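Local coordinates for TetR-family transcriptional regulator (Streptomyces coelicolor A3, PDB 2QIB), which probably binds DNA through a helix-turn-helix motif and regulates transcription, as members of the TetR family generally do, at residues Leu25-Ser30 against Asp100-Gly105; Asp74-Pro79 against Leu89-Arg94; Val128-Tyr133 against Val152-Ile157. All coordinates share one frame; numbering follows the deposited sequence.

Overall arrangement
The chain begins with helix 11-28, whose C-terminal end enters contact 1. It then runs through the predicted helix-turn-helix at 35-54 and along helix 57-75 to contact 2. That contact closes a loop of nine residues between P79 and L89, tying the end of 57-75 to helix 84-101. The same helix ends at contact 1, where 100-105 returns to 25-30, so contact 2 is nested inside contact 1. A salt bridge from R75 to E101 joins the two. Contact 1 joins the probable DNA-binding region to helices 84-101 and 103-116. Contact 3 follows in series and pairs two C-terminal-domain helices, 119-140 and 147-168. F76 of contact 2 packs on V128 and A132 there.

Contact 1 of 3, residues Leu25-Ser30 against Asp100-Gly105; sequences LFSRRS and DEHGPG
S27 and P104 meet where the end of helix 11-28 lies against the start of helix 103-116. The contact is mostly backbone against ring and glycine. The pyrrolidine ring of P104 is turned toward the helix end and lies by two successive carbonyl oxygens. Its CD is 3.1 Å from S27 O, and its CB is 3.3 Å from R28 O. Next to it, G105 N donates to S27 O at 3.0 Å. G105 also brings its CA to 3.1 Å from F26 O, as a CA-H...O contact. A side chain on G105 would run into F26 O, so the close approach depends on a glycine.

Nearby, the imidazole of H102 packs beside S27. With chi1 at -62°, CG of H102 stands beside its own backbone N, and the CB of S27 lies 3.8 Å from CD2 of H102. The polar ends point to partners nearby in sequence: S27 OG bonds to L23 O, and H102 ND1 to F98 O. With an alanine here instead of the histidine, F98 O would probably lose this donor and a gap would open beside S27. F26 turns its ring away, edge-to-face with Y61.

H102 sits at the N-cap position of helix 103-116, at the break after helix 84-101. The contact is therefore a helix C-terminal end docked on the first turn of another helix. It joins the probable DNA-binding region of this TetR-type fold to the C-terminal helical domain.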
loop_
_atom_site.group_PDB
_atom_site.type_symbol
_atom_site.label_atom_id
_atom_site.label_comp_id
_atom_site.label_asym_id
_atom_site.label_seq_id
_atom_site.Cartn_x
_atom_site.Cartn_y
_atom_site.Cartn_z
ATOM N N LEU A 25 -1.072 -11.726 22.976
ATOM C CA LEU A 25 -1.942 -12.689 22.299
ATOM C C LEU A 25 -2.396 -12.202 20.934
ATOM O O LEU A 25 -2.353 -12.975 19.974
ATOM C CB LEU A 25 -3.129 -13.092 23.190
ATOM C CG LEU A 25 -2.738 -13.821 24.490
ATOM C CD1 LEU A 25 -4.020 -14.316 25.185
ATOM C CD2 LEU A 25 -1.778 -14.967 24.223
ATOM N N PHE A 26 -2.793 -10.926 20.850
ATOM C CA PHE A 26 -3.214 -10.334 19.574
ATOM C C PHE A 26 -2.032 -10.178 18.614
ATOM O O PHE A 26 -2.231 -9.972 17.407
ATOM C CB PHE A 26 -3.896 -8.993 19.785
ATOM C CG PHE A 26 -5.299 -9.100 20.354
ATOM C CD1 PHE A 26 -6.272 -9.894 19.713
ATOM C CD2 PHE A 26 -5.671 -8.376 21.489
ATOM C CE1 PHE A 26 -7.598 -9.955 20.226
ATOM C CE2 PHE A 26 -6.956 -8.431 22.003
ATOM C CZ PHE A 26 -7.934 -9.232 21.384
ATOM N N SER A 27 -0.805 -10.255 19.130
ATOM C CA SER A 27 0.363 -10.233 18.240
ATOM C C SER A 27 0.584 -11.614 17.631
ATOM O O SER A 27 1.015 -11.738 16.478
ATOM C CB SER A 27 1.630 -9.773 18.969
ATOM O OG SER A 27 1.475 -8.397 19.314
ATOM N N ARG A 28 0.295 -12.655 18.412
ATOM C CA ARG A 28 0.591 -14.038 18.048
ATOM C C ARG A 28 -0.405 -14.688 17.103
ATOM O O ARG A 28 -0.056 -15.636 16.397
ATOM C CB ARG A 28 0.674 -14.909 19.317
ATOM C CG ARG A 28 1.877 -14.591 20.174
ATOM C CD ARG A 28 1.662 -15.165 21.594
ATOM N NE ARG A 28 2.343 -16.436 21.687
ATOM C CZ ARG A 28 3.576 -16.581 22.160
ATOM N NH1 ARG A 28 4.235 -15.535 22.648
ATOM N NH2 ARG A 28 4.131 -17.780 22.172
ATOM N N ARG A 29 -1.647 -14.218 17.127
ATOM C CA ARG A 29 -2.719 -14.874 16.393
ATOM C C ARG A 29 -3.680 -13.859 15.847
ATOM O O ARG A 29 -3.824 -12.759 16.418
ATOM C CB ARG A 29 -3.540 -15.784 17.336
ATOM C CG ARG A 29 -2.740 -16.846 18.038
ATOM C CD ARG A 29 -3.671 -17.926 18.619
ATOM N NE ARG A 29 -4.402 -17.506 19.834
ATOM C CZ ARG A 29 -3.886 -17.440 21.058
ATOM N NH1 ARG A 29 -2.598 -17.723 21.280
ATOM N NH2 ARG A 29 -4.681 -17.132 22.078
ATOM N N SER A 30 -4.396 -14.232 14.790
ATOM C CA SER A 30 -5.489 -13.397 14.321
ATOM C C SER A 30 -6.523 -13.237 15.445
ATOM O O SER A 30 -6.664 -14.143 16.300
ATOM C CB SER A 30 -6.132 -13.969 13.051
ATOM O OG SER A 30 -6.462 -15.322 13.240
ATOM N N ASP A 100 8.108 -8.380 12.603
ATOM C CA ASP A 100 8.399 -9.740 13.054
ATOM C C ASP A 100 7.696 -10.038 14.385
ATOM O O ASP A 100 6.933 -10.999 14.488
ATOM C CB ASP A 100 9.911 -9.893 13.227
ATOM C CG ASP A 100 10.337 -11.338 13.562
ATOM O OD1 ASP A 100 9.501 -12.272 13.575
ATOM O OD2 ASP A 100 11.531 -11.518 13.842
ATOM N N GLU A 101 7.932 -9.172 15.361
ATOM C CA GLU A 101 7.445 -9.341 16.754
ATOM C C GLU A 101 5.922 -9.438 16.802
ATOM O O GLU A 101 5.359 -10.110 17.694
ATOM C CB GLU A 101 7.872 -8.134 17.601
ATOM C CG GLU A 101 9.361 -8.082 17.937
ATOM C CD GLU A 101 9.815 -6.684 18.407
ATOM O OE1 GLU A 101 8.976 -5.864 18.887
ATOM O OE2 GLU A 101 11.035 -6.398 18.284
ATOM N N HIS A 102 5.263 -8.741 15.868
ATOM C CA HIS A 102 3.803 -8.613 15.873
ATOM C C HIS A 102 3.168 -9.253 14.646
ATOM O O HIS A 102 2.007 -8.963 14.337
ATOM C CB HIS A 102 3.422 -7.135 15.930
ATOM C CG HIS A 102 3.899 -6.447 17.171
ATOM N ND1 HIS A 102 5.075 -5.737 17.226
ATOM C CD2 HIS A 102 3.368 -6.393 18.416
ATOM C CE1 HIS A 102 5.244 -5.257 18.452
ATOM N NE2 HIS A 102 4.222 -5.634 19.189
ATOM N N GLY A 103 3.903 -10.140 13.981
ATOM C CA GLY A 103 3.543 -10.524 12.610
ATOM C C GLY A 103 2.106 -10.989 12.390
ATOM O O GLY A 103 1.386 -10.436 11.548
ATOM N N PRO A 104 1.700 -12.076 13.079
ATOM C CA PRO A 104 0.362 -12.572 12.814
ATOM C C PRO A 104 -0.732 -11.541 13.064
ATOM O O PRO A 104 -1.668 -11.451 12.272
ATOM C CB PRO A 104 0.258 -13.798 13.734
ATOM C CG PRO A 104 1.675 -14.284 13.803
ATOM C CD PRO A 104 2.435 -12.967 13.990
ATOM N N GLY A 105 -0.603 -10.736 14.115
ATOM C CA GLY A 105 -1.592 -9.677 14.374
ATOM C C GLY A 105 -1.546 -8.533 13.362
ATOM O O GLY A 105 -2.603 -8.010 12.934
#

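Contact 2 of 3, residues Asp74-Pro79 against Leu89-Arg94; sequences DRFVEP and LRVMGR
E78 sets its CG anti to the backbone N (chi1 180°) and bends at chi2, which brings its carboxylate over to R90 and R94 of helix 84-101. Both arginines bend at chi3, near -70°, and turn their guanidinium groups to meet it.

The two carboxylate oxygens have different partners. OE1 of E78 is gripped end-on by R94, with NH2 at 2.8 Å and NH1 at 3.1 Å. NH2 uses the anti lone pair, while NH1 comes nearly straight on to the oxygen. The two flat groups are almost coplanar, 19° apart. OE2 of E78 takes NE of R90 at 2.8 Å, and this donor lies above the carboxylate plane. A water also donates to OE2 and to P79 O, and accepts from R90 NH2.

R94 has a second task. Its NE edge faces the backbone of R75, and NE and NH2 both donate to R75 O, at 2.9 and 3.0 Å. The R75 carbonyl oxygen thus has two donors. R75 returns a weak bond from NH1 to R94 O. Its stronger partners are D71 and, through NH2, E101.

V91 packs beside these polar groups. Its CG2 is 3.7 Å from E78 CB, and its CG1 is 3.9 Å from CD1 of the F76 ring, which also packs on V128 and A132 of helix 119-140.

The chemistry is a salt-bridge network in which one carboxylate is shared by two arginines. In-plane bonds at two edges of the R94 guanidinium probably fix its rotation. The network ties the chain leaving helix 57-75 to the side of helix 84-101.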
loop_
_atom_site.group_PDB
_atom_site.type_symbol
_atom_site.label_atom_id
_atom_site.label_comp_id
_atom_site.label_asym_id
_atom_site.label_seq_id
_atom_site.Cartn_x
_atom_site.Cartn_y
_atom_site.Cartn_z
ATOM N N ASP A 74 7.350 5.530 17.754
ATOM C CA ASP A 74 8.568 5.931 18.445
ATOM C C ASP A 74 9.793 5.361 17.759
ATOM O O ASP A 74 10.852 6.006 17.732
ATOM C CB ASP A 74 8.574 5.467 19.907
ATOM C CG ASP A 74 7.697 6.336 20.787
ATOM O OD1 ASP A 74 7.224 7.408 20.309
ATOM O OD2 ASP A 74 7.488 5.949 21.961
ATOM N N ARG A 75 9.634 4.182 17.158
ATOM C CA ARG A 75 10.737 3.549 16.432
ATOM C C ARG A 75 11.142 4.343 15.205
ATOM O O ARG A 75 12.246 4.173 14.714
ATOM C CB ARG A 75 10.412 2.097 16.050
ATOM C CG ARG A 75 10.368 1.144 17.273
ATOM C CD ARG A 75 10.096 -0.285 16.808
ATOM N NE ARG A 75 9.658 -1.118 17.921
ATOM C CZ ARG A 75 9.936 -2.412 18.068
ATOM N NH1 ARG A 75 10.725 -3.057 17.201
ATOM N NH2 ARG A 75 9.421 -3.063 19.109
ATOM N N PHE A 76 10.252 5.205 14.707
ATOM C CA PHE A 76 10.575 6.051 13.529
ATOM C C PHE A 76 11.549 7.201 13.827
ATOM O O PHE A 76 12.079 7.827 12.898
ATOM C CB PHE A 76 9.302 6.651 12.920
ATOM C CG PHE A 76 8.330 5.630 12.377
ATOM C CD1 PHE A 76 8.742 4.380 11.936
ATOM C CD2 PHE A 76 6.986 5.957 12.300
ATOM C CE1 PHE A 76 7.819 3.472 11.395
ATOM C CE2 PHE A 76 6.059 5.054 11.777
ATOM C CZ PHE A 76 6.484 3.813 11.335
ATOM N N VAL A 77 11.762 7.496 15.112
ATOM C CA VAL A 77 12.551 8.657 15.494
ATOM C C VAL A 77 14.016 8.283 15.359
ATOM O O VAL A 77 14.448 7.284 15.930
ATOM C CB VAL A 77 12.226 9.132 16.933
ATOM C CG1 VAL A 77 13.130 10.321 17.294
ATOM C CG2 VAL A 77 10.741 9.530 17.028
ATOM N N GLU A 78 14.767 9.091 14.607
ATOM C CA GLU A 78 16.169 8.778 14.243
ATOM C C GLU A 78 16.920 10.101 14.117
ATOM O O GLU A 78 16.399 11.036 13.523
ATOM C CB GLU A 78 16.188 8.032 12.891
ATOM C CG GLU A 78 17.592 7.643 12.377
ATOM C CD GLU A 78 18.331 6.640 13.279
ATOM O OE1 GLU A 78 17.682 5.859 14.000
ATOM O OE2 GLU A 78 19.589 6.603 13.243
ATOM N N PRO A 79 18.125 10.214 14.727
ATOM C CA PRO A 79 18.881 11.474 14.676
ATOM C C PRO A 79 19.151 11.934 13.249
ATOM O O PRO A 79 19.400 11.105 12.353
ATOM C CB PRO A 79 20.217 11.123 15.354
ATOM C CG PRO A 79 19.900 9.985 16.217
ATOM C CD PRO A 79 18.842 9.183 15.489
ATOM N N LEU A 89 17.825 3.251 6.631
ATOM C CA LEU A 89 18.121 1.830 6.816
ATOM C C LEU A 89 18.000 1.452 8.288
ATOM O O LEU A 89 17.448 0.396 8.611
ATOM C CB LEU A 89 19.516 1.465 6.273
ATOM C CG LEU A 89 19.823 -0.035 6.295
ATOM C CD1 LEU A 89 18.767 -0.852 5.508
ATOM C CD2 LEU A 89 21.255 -0.294 5.778
ATOM N N ARG A 90 18.488 2.314 9.183
ATOM C CA ARG A 90 18.376 2.019 10.627
ATOM C C ARG A 90 16.918 1.913 11.077
ATOM O O ARG A 90 16.519 0.987 11.821
ATOM C CB ARG A 90 19.144 3.053 11.460
ATOM C CG ARG A 90 20.644 2.784 11.345
ATOM C CD ARG A 90 21.465 3.678 12.286
ATOM N NE ARG A 90 21.474 5.073 11.860
ATOM C CZ ARG A 90 22.346 5.612 11.006
ATOM N NH1 ARG A 90 23.292 4.868 10.421
ATOM N NH2 ARG A 90 22.237 6.899 10.714
ATOM N N VAL A 91 16.105 2.866 10.603
ATOM C CA VAL A 91 14.678 2.809 10.921
ATOM C C VAL A 91 14.052 1.535 10.298
ATOM O O VAL A 91 13.220 0.864 10.925
ATOM C CB VAL A 91 13.925 4.038 10.390
ATOM C CG1 VAL A 91 12.409 3.885 10.683
ATOM C CG2 VAL A 91 14.474 5.312 11.028
HETATM N N MSE A 92 14.412 1.204 9.061
HETATM C CA MSE A 92 13.873 -0.043 8.457
HETATM C C MSE A 92 14.194 -1.300 9.299
HETATM O O MSE A 92 13.376 -2.201 9.392
HETATM C CB MSE A 92 14.369 -0.242 7.023
HETATM C CG MSE A 92 13.857 0.792 6.006
HETATM SE SE MSE A 92 11.908 0.675 5.836
HETATM C CE MSE A 92 11.382 1.968 7.226
ATOM N N GLY A 93 15.377 -1.349 9.915
ATOM C CA GLY A 93 15.715 -2.477 10.827
ATOM C C GLY A 93 14.723 -2.571 11.968
ATOM O O GLY A 93 14.233 -3.661 12.301
ATOM N N ARG A 94 14.453 -1.432 12.593
ATOM C CA ARG A 94 13.497 -1.385 13.713
ATOM C C ARG A 94 12.057 -1.702 13.250
ATOM O O ARG A 94 11.297 -2.385 13.962
ATOM C CB ARG A 94 13.564 -0.026 14.394
ATOM C CG ARG A 94 14.944 0.207 15.110
ATOM C CD ARG A 94 14.848 1.331 16.150
ATOM N NE ARG A 94 14.620 2.636 15.535
ATOM C CZ ARG A 94 15.567 3.443 15.045
ATOM N NH1 ARG A 94 16.869 3.090 15.015
ATOM N NH2 ARG A 94 15.206 4.608 14.550
HETATM O O HOH W 1 20.905 8.786 12.509
#

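Contact 3 of 3, residues Val128-Tyr133 against Val152-Ile157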
loop_
_atom_site.group_PDB
_atom_site.type_symbol
_atom_site.label_atom_id
_atom_site.label_comp_id
_atom_site.label_asym_id
_atom_site.label_seq_id
_atom_site.Cartn_x
_atom_site.Cartn_y
_atom_site.Cartn_z
ATOM N N VAL A 128 -0.077 6.195 12.745
ATOM C CA VAL A 128 1.271 5.627 12.502
ATOM C C VAL A 128 1.791 6.046 11.101
ATOM O O VAL A 128 2.941 6.493 10.967
ATOM C CB VAL A 128 1.307 4.083 12.677
ATOM C CG1 VAL A 128 2.728 3.543 12.450
ATOM C CG2 VAL A 128 0.796 3.673 14.065
ATOM N N ARG A 129 0.937 5.935 10.080
ATOM C CA ARG A 129 1.309 6.365 8.733
ATOM C C ARG A 129 1.691 7.840 8.728
ATOM O O ARG A 129 2.711 8.229 8.135
ATOM C CB ARG A 129 0.158 6.134 7.765
ATOM C CG ARG A 129 -0.139 4.670 7.554
ATOM C CD ARG A 129 -1.402 4.538 6.703
ATOM N NE ARG A 129 -1.639 3.144 6.363
ATOM C CZ ARG A 129 -2.827 2.581 6.343
ATOM N NH1 ARG A 129 -3.911 3.296 6.699
ATOM N NH2 ARG A 129 -2.931 1.295 6.030
ATOM N N GLN A 130 0.886 8.660 9.404
ATOM C CA GLN A 130 1.217 10.072 9.513
ATOM C C GLN A 130 2.524 10.335 10.308
ATOM O O GLN A 130 3.302 11.196 9.934
ATOM C CB GLN A 130 0.016 10.831 10.117
ATOM C CG GLN A 130 0.302 12.297 10.353
ATOM C CD GLN A 130 0.363 13.106 9.066
ATOM O OE1 GLN A 130 -0.001 12.625 7.988
ATOM N NE2 GLN A 130 0.785 14.361 9.182
ATOM N N ALA A 131 2.779 9.586 11.380
ATOM C CA ALA A 131 4.039 9.695 12.134
ATOM C C ALA A 131 5.246 9.412 11.232
ATOM O O ALA A 131 6.252 10.159 11.270
ATOM C CB ALA A 131 4.041 8.733 13.314
ATOM N N ALA A 132 5.127 8.384 10.381
ATOM C CA ALA A 132 6.193 8.096 9.401
ATOM C C ALA A 132 6.399 9.296 8.476
ATOM O O ALA A 132 7.551 9.742 8.258
ATOM C CB ALA A 132 5.855 6.829 8.565
ATOM N N TYR A 133 5.305 9.829 7.940
ATOM C CA TYR A 133 5.329 10.981 7.044
ATOM C C TYR A 133 6.066 12.191 7.678
ATOM O O TYR A 133 6.975 12.785 7.072
ATOM C CB TYR A 133 3.867 11.330 6.676
ATOM C CG TYR A 133 3.717 12.500 5.738
ATOM C CD1 TYR A 133 4.048 12.387 4.385
ATOM C CD2 TYR A 133 3.220 13.721 6.202
ATOM C CE1 TYR A 133 3.894 13.467 3.504
ATOM C CE2 TYR A 133 3.072 14.824 5.325
ATOM C CZ TYR A 133 3.389 14.666 3.985
ATOM O OH TYR A 133 3.268 15.752 3.112
ATOM N N VAL A 152 4.959 11.125 -3.430
ATOM C CA VAL A 152 6.074 10.168 -3.405
ATOM C C VAL A 152 6.226 9.609 -1.998
ATOM O O VAL A 152 6.344 8.385 -1.824
ATOM C CB VAL A 152 7.396 10.772 -3.893
ATOM C CG1 VAL A 152 8.549 9.799 -3.598
ATOM C CG2 VAL A 152 7.288 11.066 -5.378
ATOM N N VAL A 153 6.207 10.492 -1.005
ATOM C CA VAL A 153 6.432 10.032 0.385
ATOM C C VAL A 153 5.291 9.125 0.853
ATOM O O VAL A 153 5.520 8.024 1.348
ATOM C CB VAL A 153 6.672 11.212 1.341
ATOM C CG1 VAL A 153 6.745 10.707 2.818
ATOM C CG2 VAL A 153 7.944 11.995 0.938
ATOM N N ARG A 154 4.041 9.564 0.685
ATOM C CA ARG A 154 2.937 8.742 1.155
ATOM C C ARG A 154 2.852 7.425 0.375
ATOM O O ARG A 154 2.516 6.365 0.950
ATOM C CB ARG A 154 1.652 9.544 1.103
ATOM C CG ARG A 154 1.671 10.775 2.024
ATOM C CD ARG A 154 0.221 11.136 2.366
ATOM N NE ARG A 154 0.091 12.334 3.199
ATOM C CZ ARG A 154 0.084 12.348 4.537
ATOM N NH1 ARG A 154 0.251 11.237 5.253
ATOM N NH2 ARG A 154 -0.113 13.492 5.178
ATOM N N SER A 155 3.168 7.466 -0.917
ATOM C CA SER A 155 3.077 6.235 -1.724
ATOM C C SER A 155 4.219 5.275 -1.316
ATOM O O SER A 155 4.014 4.034 -1.318
ATOM C CB SER A 155 3.097 6.514 -3.237
ATOM O OG SER A 155 4.338 7.037 -3.628
ATOM N N TRP A 156 5.355 5.833 -0.886
ATOM C CA TRP A 156 6.453 4.995 -0.371
ATOM C C TRP A 156 6.049 4.321 0.940
ATOM O O TRP A 156 6.344 3.154 1.151
ATOM C CB TRP A 156 7.740 5.768 -0.166
ATOM C CG TRP A 156 8.841 4.864 0.325
ATOM C CD1 TRP A 156 9.703 4.084 -0.415
ATOM C CD2 TRP A 156 9.150 4.617 1.696
ATOM N NE1 TRP A 156 10.572 3.384 0.453
ATOM C CE2 TRP A 156 10.221 3.685 1.737
ATOM C CE3 TRP A 156 8.607 5.084 2.912
ATOM C CZ2 TRP A 156 10.775 3.244 2.949
ATOM C CZ3 TRP A 156 9.189 4.638 4.129
ATOM C CH2 TRP A 156 10.237 3.717 4.116
ATOM N N ILE A 157 5.398 5.074 1.810
ATOM C CA ILE A 157 4.859 4.501 3.074
ATOM C C ILE A 157 3.930 3.321 2.750
ATOM O O ILE A 157 4.049 2.264 3.348
ATOM C CB ILE A 157 4.153 5.572 3.939
ATOM C CG1 ILE A 157 5.202 6.583 4.453
ATOM C CG2 ILE A 157 3.364 4.901 5.106
ATOM C CD1 ILE A 157 4.606 7.903 4.986
#
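R154 reaches from helix 147-168 across the Y133 ring to Q130 on helix 119-140. From CB the chain passes to CG, which lies 3.7 Å from CD1 of Y133. It then runs extended through CD to NE, still over the ring near CE1. NE itself is paired with E150, one turn back on its own helix. CZ sits over the ring face, 3.7 Å from the Y133 centroid and 7° off the ring normal. The guanidinium lies flat on the ring, with planes 14° apart, so this is both a stack and a cation-pi contact. At the tip, NH2 and NH1 both donate to OE1 of Q130, at 2.9 and 3.1 Å. NH2 comes in the carbonyl plane, on a lone pair, and NH1 is tilted from it. Q130 points away at its base, but a bend at chi2 brings its amide back.

Beside this layer the contact is apolar. V153 CG1 is 3.5 Å from CD1 of Y133. I157 CD1 touches both A132 CB and Y133 CB, each 3.9 Å away. The two helix segments cross at 130°, 10.0 Å apart, within the C-terminal domain. L166 of the second subunit packs on R154, so the pair lies close to the dimer interface.

The charge of R154 thus meets a carboxylate at NE, a carbonyl oxygen at its end and a ring on one face. Together these probably hold its guanidinium in a single orientation and keep the cation stabilised in a partly buried place.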